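Local atomic coordinates of bifunctional autolysin (Staphylococcus aureus subsp. aureus Mu50, PDB entry 6FXO), a protein that hydrolyses peptidoglycan as a bifunctional autolysin, probably cleaving its glycan strands through a glycoside hydrolase family 73 N-acetylglucosaminidase region. Residues Leu195-Arg199 and Trp200-His204; Asn218-Ala221 and Lys222-Lys225; Thr38-Asn41 and Phe42-Lys46; Asn185-Lys189 and Ala190-Thr194. All blocks are in the same frame, centred on the assembly; numbering follows the deposited sequence.

Contact 1: residues Leu195-Arg199 and Trp200-His204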
loop_
_atom_site.group_PDB
_atom_site.type_symbol
_atom_site.label_atom_id
_atom_site.label_comp_id
_atom_site.label_asym_id
_atom_site.label_seq_id
_atom_site.Cartn_x
_atom_site.Cartn_y
_atom_site.Cartn_z
ATOM N N LEU A 195 -3.765 4.209 -4.058
ATOM C CA LEU A 195 -3.021 3.404 -5.035
ATOM C C LEU A 195 -3.154 3.954 -6.520
ATOM O O LEU A 195 -2.306 3.695 -7.308
ATOM C CB LEU A 195 -3.404 1.886 -5.012
ATOM C CG LEU A 195 -3.489 1.172 -3.613
ATOM C CD1 LEU A 195 -4.326 -0.033 -3.661
ATOM C CD2 LEU A 195 -2.126 0.860 -3.035
ATOM N N TYR A 196 -4.195 4.676 -6.840
ATOM C CA TYR A 196 -4.336 5.166 -8.154
ATOM C C TYR A 196 -3.299 6.333 -8.363
ATOM O O TYR A 196 -2.621 6.368 -9.383
ATOM C CB TYR A 196 -5.757 5.701 -8.370
ATOM C CG TYR A 196 -6.108 6.014 -9.803
ATOM C CD1 TYR A 196 -5.806 7.257 -10.370
ATOM C CD2 TYR A 196 -6.747 5.076 -10.601
ATOM C CE1 TYR A 196 -6.131 7.544 -11.704
ATOM C CE2 TYR A 196 -7.075 5.352 -11.919
ATOM C CZ TYR A 196 -6.768 6.585 -12.464
ATOM O OH TYR A 196 -7.115 6.829 -13.754
ATOM N N LYS A 197 -3.174 7.254 -7.391
ATOM C CA LYS A 197 -2.247 8.341 -7.521
ATOM C C LYS A 197 -0.842 7.761 -7.586
ATOM O O LYS A 197 0.007 8.316 -8.301
ATOM C CB LYS A 197 -2.382 9.355 -6.370
ATOM C CG LYS A 197 -3.662 10.259 -6.444
ATOM C CD LYS A 197 -3.932 10.917 -5.047
ATOM C CE LYS A 197 -4.949 12.075 -4.917
ATOM N NZ LYS A 197 -5.284 12.474 -3.477
ATOM N N MET A 198 -0.607 6.641 -6.871
ATOM C CA MET A 198 0.751 6.065 -6.921
ATOM C C MET A 198 1.110 5.489 -8.280
ATOM O O MET A 198 2.286 5.494 -8.625
ATOM C CB MET A 198 1.034 5.018 -5.830
ATOM C CG MET A 198 0.685 5.460 -4.472
ATOM S SD MET A 198 0.888 4.128 -3.294
ATOM C CE MET A 198 0.518 4.964 -1.810
ATOM N N ARG A 199 0.100 5.034 -9.014
ATOM C CA ARG A 199 0.287 4.465 -10.313
ATOM C C ARG A 199 0.282 5.444 -11.469
ATOM O O ARG A 199 1.239 5.424 -12.240
ATOM C CB ARG A 199 -0.748 3.340 -10.634
ATOM C CG ARG A 199 -0.592 2.684 -12.076
ATOM C CD ARG A 199 0.825 2.036 -12.293
ATOM N NE ARG A 199 1.013 1.533 -13.643
ATOM C CZ ARG A 199 1.122 2.268 -14.734
ATOM N NH1 ARG A 199 1.074 3.604 -14.648
ATOM N NH2 ARG A 199 1.257 1.685 -15.913
ATOM N N TRP A 200 -0.816 6.242 -11.589
ATOM C CA TRP A 200 -1.036 7.246 -12.612
ATOM C C TRP A 200 -0.664 8.703 -12.273
ATOM O O TRP A 200 -0.532 9.520 -13.185
ATOM C CB TRP A 200 -2.503 7.110 -13.013
ATOM C CG TRP A 200 -2.898 5.662 -13.119
ATOM C CD1 TRP A 200 -3.602 4.933 -12.214
ATOM C CD2 TRP A 200 -2.537 4.760 -14.169
ATOM N NE1 TRP A 200 -3.701 3.623 -12.640
ATOM C CE2 TRP A 200 -3.063 3.494 -13.835
ATOM C CE3 TRP A 200 -1.822 4.901 -15.358
ATOM C CZ2 TRP A 200 -2.893 2.374 -14.649
ATOM C CZ3 TRP A 200 -1.655 3.789 -16.166
ATOM C CH2 TRP A 200 -2.189 2.546 -15.810
ATOM N N ASN A 201 -0.500 9.022 -10.969
ATOM C CA ASN A 201 -0.154 10.365 -10.546
ATOM C C ASN A 201 -1.014 11.431 -11.222
ATOM O O ASN A 201 -0.443 12.194 -11.975
ATOM C CB ASN A 201 1.301 10.664 -10.884
ATOM C CG ASN A 201 1.883 11.799 -10.089
ATOM O OD1 ASN A 201 1.342 12.909 -10.081
ATOM N ND2 ASN A 201 3.032 11.635 -9.470
ATOM N N PRO A 202 -2.336 11.545 -10.977
ATOM C CA PRO A 202 -3.028 12.617 -11.691
ATOM C C PRO A 202 -2.444 14.083 -11.495
ATOM O O PRO A 202 -2.603 14.825 -12.458
ATOM C CB PRO A 202 -4.488 12.447 -11.248
ATOM C CG PRO A 202 -4.596 10.933 -10.887
ATOM C CD PRO A 202 -3.260 10.587 -10.323
ATOM N N ALA A 203 -1.833 14.555 -10.348
ATOM C CA ALA A 203 -1.356 15.940 -10.348
ATOM C C ALA A 203 -0.238 16.155 -11.397
ATOM O O ALA A 203 -0.177 17.217 -12.017
ATOM C CB ALA A 203 -0.855 16.327 -8.963
ATOM N N HIS A 204 0.649 15.146 -11.576
ATOM C CA HIS A 204 1.739 15.205 -12.531
ATOM C C HIS A 204 1.781 13.890 -13.316
ATOM O O HIS A 204 2.637 13.041 -13.023
ATOM C CB HIS A 204 3.086 15.543 -11.866
ATOM C CG HIS A 204 2.966 16.623 -10.841
ATOM N ND1 HIS A 204 2.943 17.959 -11.180
ATOM C CD2 HIS A 204 2.706 16.551 -9.517
ATOM C CE1 HIS A 204 2.664 18.669 -10.093
ATOM N NE2 HIS A 204 2.514 17.838 -9.079
#
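The indole of Trp200 carries the guanidinium of Arg199 on one face and meets the Tyr196 ring obliquely through CD1. The guanidinium forms a cation-pi stack on the six-membered ring, CZ 3.8 Å from the ring centroid and the planes 27° apart, while Arg199 CG makes a CH-pi contact over the five-membered ring. Trp200 CD1 sits above the centre of the Tyr196 ring, 3.3 Å from that ring's plane, the two aromatics inclined at 46°. Pro202 CG sits at the edge of the Tyr196 ring, in its plane, 3.8 Å from CE1. The bend of the Arg199 chain at chi2 (59°) folds it back over its neighbour's indole. Beside the rings the helix ends: Trp200 N donates to Tyr196 O at 2.9 Å, and Asn201 N reaches Lys197 O only weakly. Asn201 then leaves helical geometry with positive phi, its OD1 taking the backbone N of His204 at 2.8 Å in an Asx motif, and Pro202 CD packs 3.9 Å from Lys197 CG. The polar ends are held from outside: Tyr196 OH by Met49 O and Tyr243 OH, Lys197 NZ by Asn193 and a salt bridge to Asp239. Because Arg199 NE bonds the carbonyl of Asp213 while the plane rests on the indole, the guanidinium is fixed in rotation, and its positive charge is probably stabilised by carbonyl oxygen and pi face together.

Contact 2: residues Asn218-Ala221 and Lys222-Lys225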
loop_
_atom_site.group_PDB
_atom_site.type_symbol
_atom_site.label_atom_id
_atom_site.label_comp_id
_atom_site.label_asym_id
_atom_site.label_seq_id
_atom_site.Cartn_x
_atom_site.Cartn_y
_atom_site.Cartn_z
ATOM N N ASN A 218 -4.878 -1.956 -9.373
ATOM C CA ASN A 218 -5.986 -2.926 -9.282
ATOM C C ASN A 218 -5.575 -4.185 -8.461
ATOM O O ASN A 218 -6.354 -4.697 -7.658
ATOM C CB ASN A 218 -6.477 -3.442 -10.660
ATOM C CG ASN A 218 -6.907 -2.407 -11.648
ATOM O OD1 ASN A 218 -7.612 -1.464 -11.276
ATOM N ND2 ASN A 218 -6.626 -2.568 -12.956
ATOM N N ILE A 219 -4.351 -4.646 -8.651
ATOM C CA ILE A 219 -3.951 -5.817 -7.903
ATOM C C ILE A 219 -3.865 -5.475 -6.446
ATOM O O ILE A 219 -4.436 -6.197 -5.632
ATOM C CB ILE A 219 -2.618 -6.358 -8.458
ATOM C CG1 ILE A 219 -2.855 -7.115 -9.754
ATOM C CG2 ILE A 219 -1.853 -7.213 -7.440
ATOM C CD1 ILE A 219 -1.504 -7.361 -10.346
ATOM N N ASN A 220 -3.168 -4.311 -6.130
ATOM C CA ASN A 220 -3.034 -3.913 -4.782
ATOM C C ASN A 220 -4.417 -3.564 -4.173
ATOM O O ASN A 220 -4.599 -3.749 -2.961
ATOM C CB ASN A 220 -1.964 -2.852 -4.679
ATOM C CG ASN A 220 -0.605 -3.486 -5.027
ATOM O OD1 ASN A 220 -0.087 -4.191 -4.166
ATOM N ND2 ASN A 220 0.043 -3.318 -6.251
ATOM N N ALA A 221 -5.382 -3.101 -4.975
ATOM C CA ALA A 221 -6.610 -2.811 -4.379
ATOM C C ALA A 221 -7.240 -4.142 -3.932
ATOM O O ALA A 221 -7.874 -4.162 -2.852
ATOM C CB ALA A 221 -7.563 -2.037 -5.248
ATOM N N LYS A 222 -6.988 -5.257 -4.717
ATOM C CA LYS A 222 -7.541 -6.585 -4.388
ATOM C C LYS A 222 -7.026 -7.083 -3.052
ATOM O O LYS A 222 -7.801 -7.536 -2.186
ATOM C CB LYS A 222 -7.233 -7.668 -5.504
ATOM C CG LYS A 222 -8.202 -7.673 -6.741
ATOM C CD LYS A 222 -7.629 -8.348 -8.068
ATOM C CE LYS A 222 -8.565 -8.314 -9.300
ATOM N NZ LYS A 222 -8.019 -8.955 -10.582
ATOM N N ILE A 223 -5.721 -6.989 -2.852
ATOM C CA ILE A 223 -5.153 -7.445 -1.613
ATOM C C ILE A 223 -5.597 -6.622 -0.414
ATOM O O ILE A 223 -5.652 -7.167 0.692
ATOM C CB ILE A 223 -3.632 -7.304 -1.776
ATOM C CG1 ILE A 223 -3.059 -8.124 -2.937
ATOM C CG2 ILE A 223 -2.913 -7.617 -0.511
ATOM C CD1 ILE A 223 -1.581 -7.594 -3.093
ATOM N N ILE A 224 -5.875 -5.354 -0.592
ATOM C CA ILE A 224 -6.284 -4.487 0.519
ATOM C C ILE A 224 -7.665 -4.753 0.925
ATOM O O ILE A 224 -7.967 -4.796 2.103
ATOM C CB ILE A 224 -6.108 -2.962 0.212
ATOM C CG1 ILE A 224 -4.655 -2.515 0.238
ATOM C CG2 ILE A 224 -6.977 -2.091 1.150
ATOM C CD1 ILE A 224 -4.560 -1.215 -0.496
ATOM N N LYS A 225 -8.505 -4.892 -0.044
ATOM C CA LYS A 225 -9.849 -5.157 0.287
ATOM C C LYS A 225 -9.864 -6.530 0.915
ATOM O O LYS A 225 -10.690 -6.766 1.772
ATOM C CB LYS A 225 -10.732 -5.153 -0.961
ATOM C CG LYS A 225 -12.221 -5.390 -0.692
ATOM C CD LYS A 225 -12.706 -6.702 -1.306
ATOM C CE LYS A 225 -14.211 -6.881 -1.311
ATOM N NZ LYS A 225 -14.629 -8.066 -2.119
#
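Asn218 to Ala221 hand their carbonyls to Lys222 to Lys225 in four successive i to i+4 bonds of a regular alpha helix, the one from Ile223 N to Ile219 O being 3.2 Å long. On one flank Asn220 and Ile223 run side by side in the same direction, OD1 of Asn220 3.9 Å from CD1 of Ile223. With CG beside its own backbone N (chi1 -67°), Asn220 turns back down the helix, and its ND2 donates to Trp216 O. The same Ile223 CD1 lies more loosely against Ile219, 4.4 Å from CG2. The stretch forms much of the first half of helix 216-231, in the glucosaminidase family region of the lysozyme clan; Leu195 of helix 195-200 packs on its Asn220, Ala221 and Ile224, and Tyr62 also touches Ala221 and Ile224. Ile224 bends its branch over the preceding turn, CG1 3.4 Å from Asn220 O. Lys222 starts out along the backbone, CB 3.2 Å from Ile219 O and CG 3.6 Å from Asn218 O, before its extended chain carries the ammonium away. The amide of Asn218 is gripped at both ends, OD1 by Gln63 NE2 and ND2 by Asp215 OD1.

Contact 3: residues Thr38-Asn41 and Phe42-Lys46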
loop_
_atom_site.group_PDB
_atom_site.type_symbol
_atom_site.label_atom_id
_atom_site.label_comp_id
_atom_site.label_asym_id
_atom_site.label_seq_id
_atom_site.Cartn_x
_atom_site.Cartn_y
_atom_site.Cartn_z
ATOM N N THR A 38 4.583 -7.384 -21.540
ATOM C CA THR A 38 4.571 -6.916 -22.908
ATOM C C THR A 38 3.999 -5.549 -22.846
ATOM O O THR A 38 3.255 -5.255 -21.922
ATOM C CB THR A 38 3.723 -7.825 -23.705
ATOM O OG1 THR A 38 4.185 -9.141 -23.424
ATOM C CG2 THR A 38 3.842 -7.557 -25.167
ATOM N N ASP A 39 4.352 -4.698 -23.778
ATOM C CA ASP A 39 3.770 -3.375 -23.665
ATOM C C ASP A 39 2.285 -3.315 -23.939
ATOM O O ASP A 39 1.805 -3.927 -24.886
ATOM C CB ASP A 39 4.525 -2.342 -24.521
ATOM C CG ASP A 39 5.760 -2.852 -25.240
ATOM O OD1 ASP A 39 6.834 -2.914 -24.606
ATOM O OD2 ASP A 39 5.657 -3.152 -26.448
ATOM N N ALA A 40 1.565 -2.552 -23.108
ATOM C CA ALA A 40 0.122 -2.388 -23.248
ATOM C C ALA A 40 -0.282 -1.431 -24.379
ATOM O O ALA A 40 0.489 -0.551 -24.689
ATOM C CB ALA A 40 -0.462 -1.902 -21.932
ATOM N N ASN A 41 -1.469 -1.622 -24.976
ATOM C CA ASN A 41 -1.982 -0.767 -26.071
ATOM C C ASN A 41 -2.823 0.385 -25.507
ATOM O O ASN A 41 -2.966 0.479 -24.291
ATOM C CB ASN A 41 -2.729 -1.523 -27.173
ATOM C CG ASN A 41 -3.518 -2.690 -26.714
ATOM O OD1 ASN A 41 -4.677 -2.525 -26.325
ATOM N ND2 ASN A 41 -2.968 -3.894 -26.754
ATOM N N PHE A 42 -3.353 1.280 -26.362
ATOM C CA PHE A 42 -4.140 2.375 -25.842
ATOM C C PHE A 42 -5.340 1.878 -25.081
ATOM O O PHE A 42 -5.665 2.429 -24.031
ATOM C CB PHE A 42 -4.560 3.262 -27.011
ATOM C CG PHE A 42 -5.303 4.521 -26.659
ATOM C CD1 PHE A 42 -6.674 4.588 -26.774
ATOM C CD2 PHE A 42 -4.621 5.652 -26.248
ATOM C CE1 PHE A 42 -7.356 5.761 -26.487
ATOM C CE2 PHE A 42 -5.304 6.825 -25.962
ATOM C CZ PHE A 42 -6.665 6.872 -26.085
ATOM N N ASN A 43 -5.993 0.821 -25.580
ATOM C CA ASN A 43 -7.152 0.340 -24.844
ATOM C C ASN A 43 -6.833 -0.278 -23.474
ATOM O O ASN A 43 -7.625 -0.177 -22.542
ATOM C CB ASN A 43 -7.976 -0.613 -25.721
ATOM C CG ASN A 43 -9.045 0.093 -26.533
ATOM O OD1 ASN A 43 -8.728 0.743 -27.535
ATOM N ND2 ASN A 43 -10.339 -0.006 -26.203
ATOM N N ASP A 44 -5.654 -0.896 -23.367
ATOM C CA ASP A 44 -5.157 -1.549 -22.165
ATOM C C ASP A 44 -4.931 -0.580 -21.006
ATOM O O ASP A 44 -5.149 -0.921 -19.843
ATOM C CB ASP A 44 -3.849 -2.259 -22.536
ATOM C CG ASP A 44 -4.003 -3.701 -22.967
ATOM O OD1 ASP A 44 -4.762 -3.957 -23.931
ATOM O OD2 ASP A 44 -3.296 -4.561 -22.416
ATOM N N VAL A 45 -4.499 0.634 -21.345
ATOM C CA VAL A 45 -4.226 1.695 -20.390
ATOM C C VAL A 45 -5.477 2.493 -20.071
ATOM O O VAL A 45 -5.682 2.866 -18.928
ATOM C CB VAL A 45 -3.103 2.595 -20.965
ATOM C CG1 VAL A 45 -2.736 3.707 -19.989
ATOM C CG2 VAL A 45 -1.879 1.759 -21.315
ATOM N N LYS A 46 -6.301 2.756 -21.096
ATOM C CA LYS A 46 -7.547 3.500 -21.007
ATOM C C LYS A 46 -8.564 2.759 -20.112
ATOM O O LYS A 46 -9.381 3.394 -19.453
ATOM C CB LYS A 46 -8.048 3.759 -22.459
ATOM C CG LYS A 46 -9.548 3.799 -22.782
ATOM C CD LYS A 46 -9.730 3.751 -24.338
ATOM C CE LYS A 46 -11.149 3.860 -24.879
ATOM N NZ LYS A 46 -11.232 3.664 -26.375
#
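Ala40 and Val45 make the apolar part of this contact, the methyl CB of Ala40 lying 4.0 Å from Val45 CG2. The same methyl presses on the aliphatic root of Asp44, 3.5 Å from its CB. Val45 keeps CG1 anti to the backbone N (chi1 -178°), which leaves CG2 beside that N and brings it back over the helix start, 3.4 Å from Asn41 O. Phe42, its CG likewise anti to the backbone N (chi1 -175°), packs on Gln19 of helix 14-22. Backbone bonds form the second group. The carbonyl of Asn41 is shared weakly by two donors, Asp44 N at 3.2 Å and Val45 N at 3.3 Å; one residue on, Lys46 N bonds Phe42 O at 3.0 Å, and the helix is under way. Asn41 occupies the N-cap of helix 42-49, so Ala40 and Val45 stand just before the cap and four residues beyond it, the pairing known as a hydrophobic staple, here in a small version. It joins the loop that follows helix 14-22 to the first turn of helix 42-49. Outside the segments, Val214 packs on Ala40 and Gln21 on Val45, while the backbone of Ala40 is hydrogen-bonded to that of Pro28. Charge supplies the third kind of interaction. Asp44 directs its CB at the loop, and its carboxylate makes a salt bridge through OD2 to Arg32 NH2, with the same oxygen 3.9 Å from Ala40 CB. Lying in the first helical turn, this negative group would also be expected to interact favourably with the positive end of the helix dipole.

Contact 4: residues Asn185-Lys189 and Ala190-Thr194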
loop_
_atom_site.group_PDB
_atom_site.type_symbol
_atom_site.label_atom_id
_atom_site.label_comp_id
_atom_site.label_asym_id
_atom_site.label_seq_id
_atom_site.Cartn_x
_atom_site.Cartn_y
_atom_site.Cartn_z
ATOM N N ASN A 185 6.575 7.546 3.551
ATOM C CA ASN A 185 7.118 8.905 3.443
ATOM C C ASN A 185 7.282 9.279 2.011
ATOM O O ASN A 185 6.848 10.338 1.561
ATOM C CB ASN A 185 8.491 9.035 4.081
ATOM C CG ASN A 185 8.517 8.903 5.562
ATOM O OD1 ASN A 185 8.264 9.873 6.282
ATOM N ND2 ASN A 185 8.851 7.748 6.096
ATOM N N SER A 186 7.919 8.374 1.297
ATOM C CA SER A 186 8.197 8.525 -0.116
ATOM C C SER A 186 7.018 8.507 -1.040
ATOM O O SER A 186 7.119 9.023 -2.153
ATOM C CB SER A 186 9.231 7.498 -0.575
ATOM O OG SER A 186 10.390 8.154 -1.066
ATOM N N TYR A 187 5.897 7.916 -0.618
ATOM C CA TYR A 187 4.820 7.949 -1.575
ATOM C C TYR A 187 3.577 8.594 -1.049
ATOM O O TYR A 187 3.102 9.579 -1.611
ATOM C CB TYR A 187 4.581 6.533 -2.147
ATOM C CG TYR A 187 5.457 6.233 -3.349
ATOM C CD1 TYR A 187 6.693 5.613 -3.205
ATOM C CD2 TYR A 187 5.060 6.584 -4.625
ATOM C CE1 TYR A 187 7.506 5.358 -4.302
ATOM C CE2 TYR A 187 5.863 6.339 -5.731
ATOM C CZ TYR A 187 7.085 5.721 -5.568
ATOM O OH TYR A 187 7.865 5.481 -6.674
ATOM N N VAL A 188 3.071 8.059 0.050
ATOM C CA VAL A 188 1.868 8.570 0.684
ATOM C C VAL A 188 2.014 10.012 1.175
ATOM O O VAL A 188 1.041 10.759 1.133
ATOM C CB VAL A 188 1.534 7.545 1.817
ATOM C CG1 VAL A 188 0.215 7.866 2.520
ATOM C CG2 VAL A 188 1.501 6.124 1.254
ATOM N N LYS A 189 3.223 10.408 1.628
ATOM C CA LYS A 189 3.475 11.759 2.099
ATOM C C LYS A 189 3.912 12.839 1.125
ATOM O O LYS A 189 3.996 14.013 1.482
ATOM C CB LYS A 189 4.278 11.737 3.435
ATOM C CG LYS A 189 3.687 10.827 4.571
ATOM C CD LYS A 189 2.157 10.913 4.829
ATOM C CE LYS A 189 1.758 11.661 6.098
ATOM N NZ LYS A 189 0.297 11.529 6.462
ATOM N N ALA A 190 4.157 12.429 -0.126
ATOM C CA ALA A 190 4.592 13.305 -1.214
ATOM C C ALA A 190 3.381 13.547 -2.087
ATOM O O ALA A 190 3.465 13.980 -3.231
ATOM C CB ALA A 190 5.681 12.629 -2.025
ATOM N N GLY A 191 2.248 13.240 -1.514
ATOM C CA GLY A 191 0.959 13.397 -2.191
ATOM C C GLY A 191 0.339 12.217 -2.932
ATOM O O GLY A 191 -0.822 12.297 -3.384
ATOM N N GLN A 192 1.067 11.112 -3.105
ATOM C CA GLN A 192 0.369 10.050 -3.814
ATOM C C GLN A 192 -0.273 9.182 -2.745
ATOM O O GLN A 192 0.284 8.149 -2.377
ATOM C CB GLN A 192 1.362 9.336 -4.708
ATOM C CG GLN A 192 1.576 10.190 -5.944
ATOM C CD GLN A 192 2.780 9.806 -6.759
ATOM O OE1 GLN A 192 3.897 10.274 -6.491
ATOM N NE2 GLN A 192 2.565 8.974 -7.795
ATOM N N ASN A 193 -1.437 9.646 -2.229
ATOM C CA ASN A 193 -2.154 8.928 -1.177
ATOM C C ASN A 193 -3.148 7.820 -1.460
ATOM O O ASN A 193 -3.862 7.436 -0.547
ATOM C CB ASN A 193 -2.752 9.867 -0.136
ATOM C CG ASN A 193 -3.367 11.138 -0.620
ATOM O OD1 ASN A 193 -4.220 11.141 -1.506
ATOM N ND2 ASN A 193 -3.113 12.274 0.031
ATOM N N THR A 194 -3.263 7.364 -2.689
ATOM C CA THR A 194 -4.196 6.292 -2.978
ATOM C C THR A 194 -3.447 5.483 -3.957
ATOM O O THR A 194 -2.612 6.048 -4.663
ATOM C CB THR A 194 -5.437 6.775 -3.695
ATOM O OG1 THR A 194 -5.005 7.594 -4.792
ATOM C CG2 THR A 194 -6.382 7.482 -2.795
#
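A type I beta turn from Tyr187 to Ala190 opens this compact connection, and an inverse gamma turn centred on Gln192 closes it. The carbonyl of Tyr187 serves both halves: Ala190 N donates to it weakly at 3.4 Å, Gln192 N more firmly at 3.0 Å and 21° from the carbonyl plane. Gln192 CB lies 3.6 Å from the same oxygen. Between the two donors Gly191 adopts a positive phi of 94°, a conformation that suits a residue without a side chain. In the gamma turn Asn193 N bonds Gly191 O weakly, and Gln192 O receives a CA-H...O contact from Val188 CA at 3.5 Å. Ala190 CB fits over the earlier backbone, 3.9 Å from Ser186 O. The extended Gln192 side chain passes near the Tyr187 ring, OE1 4.3 Å from CD2; that amide is tied at both ends, OE1 to His208 ND1 and NE2 to Lys197 O. The Tyr187 ring stacks on His208 and meets Tyr210 edge-to-face. Placed between helices 172-180 and 195-200, the loop rests Val188 and Gln192 on Met198, caps the latter helix through Thr194 OG1 to Lys197 N, and touches strand 237-242 at Asp239 with Asn193 and Thr194.

In the fold
Contact 1 is the hub that touches the other three. Contact 4 runs directly into its helix, the centres about 10 Å apart, with Gln192 NE2 only 2.7 Å from Lys197 O and Met198 CE 3.4 Å from Val188 CG2. From the same helix Leu195 CD1 comes within 3.4 Å of Ile224 CD1 in contact 2. Toward contact 3 the indole is the bridge, Trp200 CZ3 being 4.0 Å from Val45 CG1. Contacts 3 and 4 are farthest apart, about 25 Å between centres. Contacts 1, 2 and 4 lie within the glucosaminidase family region, where no bound ligand marks the active site relative to them.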